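Local structure of lysine-sensitive aspartokinase 3 (Escherichia coli, 2J0W) at residues Val5-Gly10 with Asp218-Val223. The protein catalyses the ATP-dependent phosphorylation of L-aspartate to 4-phospho-L-aspartate, the first step of lysine biosynthesis, and is feedback-inhibited by lysine. Numbering follows the deposited sequence.
With ADP (adenosine-5'-diphosphate), chain D.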
ATOM      1  N   VAL A   5     -40.659  -0.493   8.301  1.00 69.28           N
ATOM      2  CA  VAL A   5     -39.744   0.363   7.578  1.00 62.11           C
ATOM      3  C   VAL A   5     -39.320   1.466   8.525  1.00 59.67           C
ATOM      4  O   VAL A   5     -40.137   1.986   9.290  1.00 60.21           O
ATOM      5  CB  VAL A   5     -40.402   0.973   6.328  1.00 57.89           C
ATOM      6  CG1 VAL A   5     -39.582   2.154   5.817  1.00 54.45           C
ATOM      7  CG2 VAL A   5     -40.507  -0.084   5.249  1.00 58.78           C
ATOM      8  N   VAL A   6     -38.031   1.787   8.481  1.00 56.57           N
ATOM      9  CA  VAL A   6     -37.427   2.837   9.293  1.00 52.98           C
ATOM     10  C   VAL A   6     -37.093   4.014   8.365  1.00 51.46           C
ATOM     11  O   VAL A   6     -36.418   3.835   7.347  1.00 49.13           O
ATOM     12  CB  VAL A   6     -36.140   2.312   9.966  1.00 59.69           C
ATOM     13  CG1 VAL A   6     -35.452   3.424  10.729  1.00 66.19           C
ATOM     14  CG2 VAL A   6     -36.484   1.159  10.902  1.00 55.53           C
ATOM     15  N   SER A   7     -37.581   5.207   8.707  1.00 53.71           N
ATOM     16  CA  SER A   7     -37.349   6.415   7.897  1.00 55.87           C
ATOM     17  C   SER A   7     -36.428   7.439   8.574  1.00 56.70           C
ATOM     18  O   SER A   7     -36.545   7.691   9.777  1.00 60.23           O
ATOM     19  CB  SER A   7     -38.687   7.096   7.569  1.00 51.72           C
ATOM     20  OG  SER A   7     -39.461   6.314   6.675  1.00 65.24           O
ATOM     21  N   LYS A   8     -35.528   8.043   7.805  1.00 52.57           N
ATOM     22  CA  LYS A   8     -34.610   9.024   8.372  1.00 52.53           C
ATOM     23  C   LYS A   8     -34.686  10.370   7.672  1.00 53.55           C
ATOM     24  O   LYS A   8     -34.707  10.451   6.443  1.00 54.42           O
ATOM     25  CB  LYS A   8     -33.176   8.492   8.332  1.00 49.85           C
ATOM     26  CG  LYS A   8     -32.129   9.405   8.971  1.00 43.57           C
ATOM     27  CD  LYS A   8     -31.596  10.453   8.000  1.00 39.02           C
ATOM     28  CE  LYS A   8     -30.372  11.149   8.592  1.00 41.31           C
ATOM     29  NZ  LYS A   8     -29.625  12.010   7.619  1.00 37.81           N
ATOM     30  N   PHE A   9     -34.721  11.429   8.473  1.00 52.85           N
ATOM     31  CA  PHE A   9     -34.807  12.786   7.955  1.00 48.69           C
ATOM     32  C   PHE A   9     -33.658  13.636   8.460  1.00 43.43           C
ATOM     33  O   PHE A   9     -33.381  13.680   9.667  1.00 40.18           O
ATOM     34  CB  PHE A   9     -36.140  13.394   8.364  1.00 51.19           C
ATOM     35  CG  PHE A   9     -37.325  12.645   7.831  1.00 53.00           C
ATOM     36  CD1 PHE A   9     -37.826  12.922   6.560  1.00 52.36           C
ATOM     37  CD2 PHE A   9     -37.947  11.663   8.603  1.00 53.06           C
ATOM     38  CE1 PHE A   9     -38.928  12.238   6.063  1.00 50.62           C
ATOM     39  CE2 PHE A   9     -39.048  10.970   8.119  1.00 51.70           C
ATOM     40  CZ  PHE A   9     -39.542  11.260   6.843  1.00 53.77           C
ATOM     41  N   GLY A  10     -32.997  14.301   7.518  1.00 43.43           N
ATOM     42  CA  GLY A  10     -31.857  15.140   7.834  1.00 45.78           C
ATOM     43  C   GLY A  10     -32.194  16.585   8.150  1.00 45.43           C
ATOM     44  O   GLY A  10     -33.365  16.966   8.227  1.00 42.12           O
ATOM     45  N   ASP A 218     -35.399   4.083   4.964  1.00 50.77           N
ATOM     46  CA  ASP A 218     -35.544   5.155   3.987  1.00 54.21           C
ATOM     47  C   ASP A 218     -34.773   6.424   4.400  1.00 55.95           C
ATOM     48  O   ASP A 218     -35.044   7.029   5.440  1.00 57.03           O
ATOM     49  CB  ASP A 218     -37.022   5.508   3.763  1.00 56.62           C
ATOM     50  CG  ASP A 218     -37.745   4.498   2.885  1.00 63.52           C
ATOM     51  OD1 ASP A 218     -37.136   4.010   1.908  1.00 63.33           O
ATOM     52  OD2 ASP A 218     -38.929   4.201   3.171  1.00 70.75           O
ATOM     53  N   ILE A 219     -33.804   6.818   3.584  1.00 52.78           N
ATOM     54  CA  ILE A 219     -33.017   8.011   3.863  1.00 51.37           C
ATOM     55  C   ILE A 219     -33.594   9.191   3.080  1.00 53.74           C
ATOM     56  O   ILE A 219     -33.492   9.246   1.851  1.00 55.84           O
ATOM     57  CB  ILE A 219     -31.524   7.816   3.452  1.00 48.03           C
ATOM     58  CG1 ILE A 219     -30.938   6.601   4.170  1.00 50.63           C
ATOM     59  CG2 ILE A 219     -30.704   9.061   3.793  1.00 40.36           C
ATOM     60  CD1 ILE A 219     -31.126   6.613   5.674  1.00 54.84           C
ATOM     61  N   TRP A 220     -34.201  10.137   3.784  1.00 52.36           N
ATOM     62  CA  TRP A 220     -34.774  11.303   3.127  1.00 54.19           C
ATOM     63  C   TRP A 220     -33.841  12.503   3.249  1.00 52.55           C
ATOM     64  O   TRP A 220     -33.642  13.035   4.329  1.00 52.14           O
ATOM     65  CB  TRP A 220     -36.152  11.610   3.723  1.00 57.96           C
ATOM     66  CG  TRP A 220     -37.175  10.544   3.380  1.00 58.75           C
ATOM     67  CD1 TRP A 220     -37.651   9.553   4.199  1.00 56.30           C
ATOM     68  CD2 TRP A 220     -37.769  10.319   2.097  1.00 57.60           C
ATOM     69  NE1 TRP A 220     -38.497   8.721   3.499  1.00 58.12           N
ATOM     70  CE2 TRP A 220     -38.587   9.172   2.206  1.00 62.01           C
ATOM     71  CE3 TRP A 220     -37.685  10.976   0.858  1.00 58.88           C
ATOM     72  CZ2 TRP A 220     -39.317   8.669   1.127  1.00 63.16           C
ATOM     73  CZ3 TRP A 220     -38.410  10.475  -0.214  1.00 55.75           C
ATOM     74  CH2 TRP A 220     -39.216   9.334  -0.072  1.00 58.60           C
ATOM     75  N   THR A 221     -33.266  12.927   2.129  1.00 51.62           N
ATOM     76  CA  THR A 221     -32.336  14.046   2.147  1.00 50.83           C
ATOM     77  C   THR A 221     -32.798  15.227   1.300  1.00 48.56           C
ATOM     78  O   THR A 221     -33.994  15.403   1.096  1.00 47.36           O
ATOM     79  CB  THR A 221     -30.930  13.586   1.698  1.00 52.59           C
ATOM     80  OG1 THR A 221     -30.051  14.715   1.627  1.00 63.24           O
ATOM     81  CG2 THR A 221     -30.998  12.919   0.357  1.00 43.86           C
ATOM     82  N   ASP A 222     -31.851  16.034   0.819  1.00 47.15           N
ATOM     83  CA  ASP A 222     -32.155  17.212   0.010  1.00 49.25           C
ATOM     84  C   ASP A 222     -31.745  17.009  -1.456  1.00 54.98           C
ATOM     85  O   ASP A 222     -31.529  17.967  -2.206  1.00 53.01           O
ATOM     86  CB  ASP A 222     -31.439  18.436   0.590  1.00 46.39           C
ATOM     87  CG  ASP A 222     -29.931  18.385   0.401  1.00 48.45           C
ATOM     88  OD1 ASP A 222     -29.422  17.351  -0.070  1.00 43.77           O
ATOM     89  OD2 ASP A 222     -29.249  19.381   0.720  1.00 57.32           O
ATOM     90  N   VAL A 223     -31.636  15.743  -1.850  1.00 59.08           N
ATOM     91  CA  VAL A 223     -31.257  15.362  -3.208  1.00 58.18           C
ATOM     92  C   VAL A 223     -31.933  14.030  -3.502  1.00 60.68           C
ATOM     93  O   VAL A 223     -31.805  13.089  -2.732  1.00 64.41           O
ATOM     94  CB  VAL A 223     -29.737  15.205  -3.329  1.00 54.69           C
ATOM     95  CG1 VAL A 223     -29.405  14.032  -4.229  1.00 63.57           C
ATOM     96  CG2 VAL A 223     -29.140  16.482  -3.876  1.00 40.19           C
TER
HETATM   97  PB  ADP D 820     -28.726  14.976   5.295  1.00 54.19           P
HETATM   98  O1B ADP D 820     -29.985  14.619   4.603  1.00 58.10           O
HETATM   99  O2B ADP D 820     -28.955  15.928   6.444  1.00 57.23           O
HETATM  100  O3B ADP D 820     -27.956  13.703   5.783  1.00 61.57           O
HETATM  101  PA  ADP D 820     -26.298  15.850   3.952  1.00 48.62           P
HETATM  102  O1A ADP D 820     -25.906  17.242   3.624  1.00 40.42           O
HETATM  103  O2A ADP D 820     -25.582  15.215   5.102  1.00 47.24           O
HETATM  104  O3A ADP D 820     -27.847  15.765   4.223  1.00 40.30           O
HETATM  105  O5' ADP D 820     -26.028  15.096   2.552  1.00 49.04           O
HETATM  106  C5' ADP D 820     -26.742  15.235   1.283  1.00 39.04           C
HETATM  107  C4' ADP D 820     -25.752  15.808   0.285  1.00 39.60           C
HETATM  108  O4' ADP D 820     -24.535  15.046   0.028  1.00 46.89           O
HETATM  109  C3' ADP D 820     -26.230  16.124  -1.108  1.00 48.89           C
HETATM  110  O3' ADP D 820     -27.109  17.255  -0.913  1.00 52.51           O
HETATM  111  C2' ADP D 820     -24.916  16.413  -1.801  1.00 46.84           C
HETATM  112  O2' ADP D 820     -24.482  17.741  -1.561  1.00 53.91           O
HETATM  113  C1' ADP D 820     -23.962  15.440  -1.207  1.00 50.60           C
HETATM  114  N9  ADP D 820     -23.510  14.290  -2.126  1.00 54.44           N
HETATM  115  C8  ADP D 820     -22.201  13.992  -2.266  1.00 55.18           C
HETATM  116  N7  ADP D 820     -21.936  12.992  -3.081  1.00 55.99           N
HETATM  117  C5  ADP D 820     -23.151  12.603  -3.494  1.00 52.39           C
HETATM  118  C6  ADP D 820     -23.528  11.552  -4.409  1.00 55.22           C
HETATM  119  N6  ADP D 820     -22.696  10.760  -4.991  1.00 55.44           N
HETATM  120  N1  ADP D 820     -24.915  11.431  -4.621  1.00 59.68           N
HETATM  121  C2  ADP D 820     -25.860  12.270  -4.005  1.00 57.86           C
HETATM  122  N3  ADP D 820     -25.498  13.265  -3.145  1.00 52.07           N
HETATM  123  C4  ADP D 820     -24.167  13.395  -2.924  1.00 49.01           C
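Strands 5-9 and 216-221 pair in parallel at the middle of the large sheet of the amino acid kinase domain, and their C-terminal ends open onto bound ADP. The backbone ladder runs from Asp218 N to Val6 O, then Lys8 N to Asp218 O (2.6 Å) and Trp220 N to Lys8 O; a weak bond from Gly10 N to Trp220 O (3.5 Å) marks where the strands part.

Side chains alternate between the two faces. Paired on one of them, and with CG anti to the carbonyl carbon in both (chi1 -61° and -68°), Phe9 and Trp220 leave the sheet in the same direction as neighbours. The phenyl and the five-membered ring are almost parallel, at 14°, but displaced so that little of one covers the other; Phe9 CE1 reaches Trp220 CD1 at 3.5 Å. Two flat aromatics suit this layer beneath helix 17-27, and Phe275 meets the indole edge-to-face. With an alanine at Phe9, the indole is likely to lose its flanking ring, and a gap would probably open against Val27 and Leu38.

The opposite face carries Lys8 and Ile219, whose CD1 lies 3.8 Å from Lys8 CB. A lysine fits here because its aliphatic stem packs against helix 200-211 while its chain, bent at chi2, delivers NZ to ADP O3B (3.0 Å) and to a salt bridge with Asp202. At the end of strand 216-221, Thr221 OG1 donates to ADP O1B (3.0 Å), and just past it Asp222 OD1 accepts a hydrogen bond from the ribose O3' of ADP. Glycine suits the turn at Gly10, because a CB there would run into ADP O2B. Nucleotide binding at the C-terminal edge of a parallel sheet, with a lysine near the end of the first strand and a glycine-containing turn after it, is characteristic of the amino acid kinase fold.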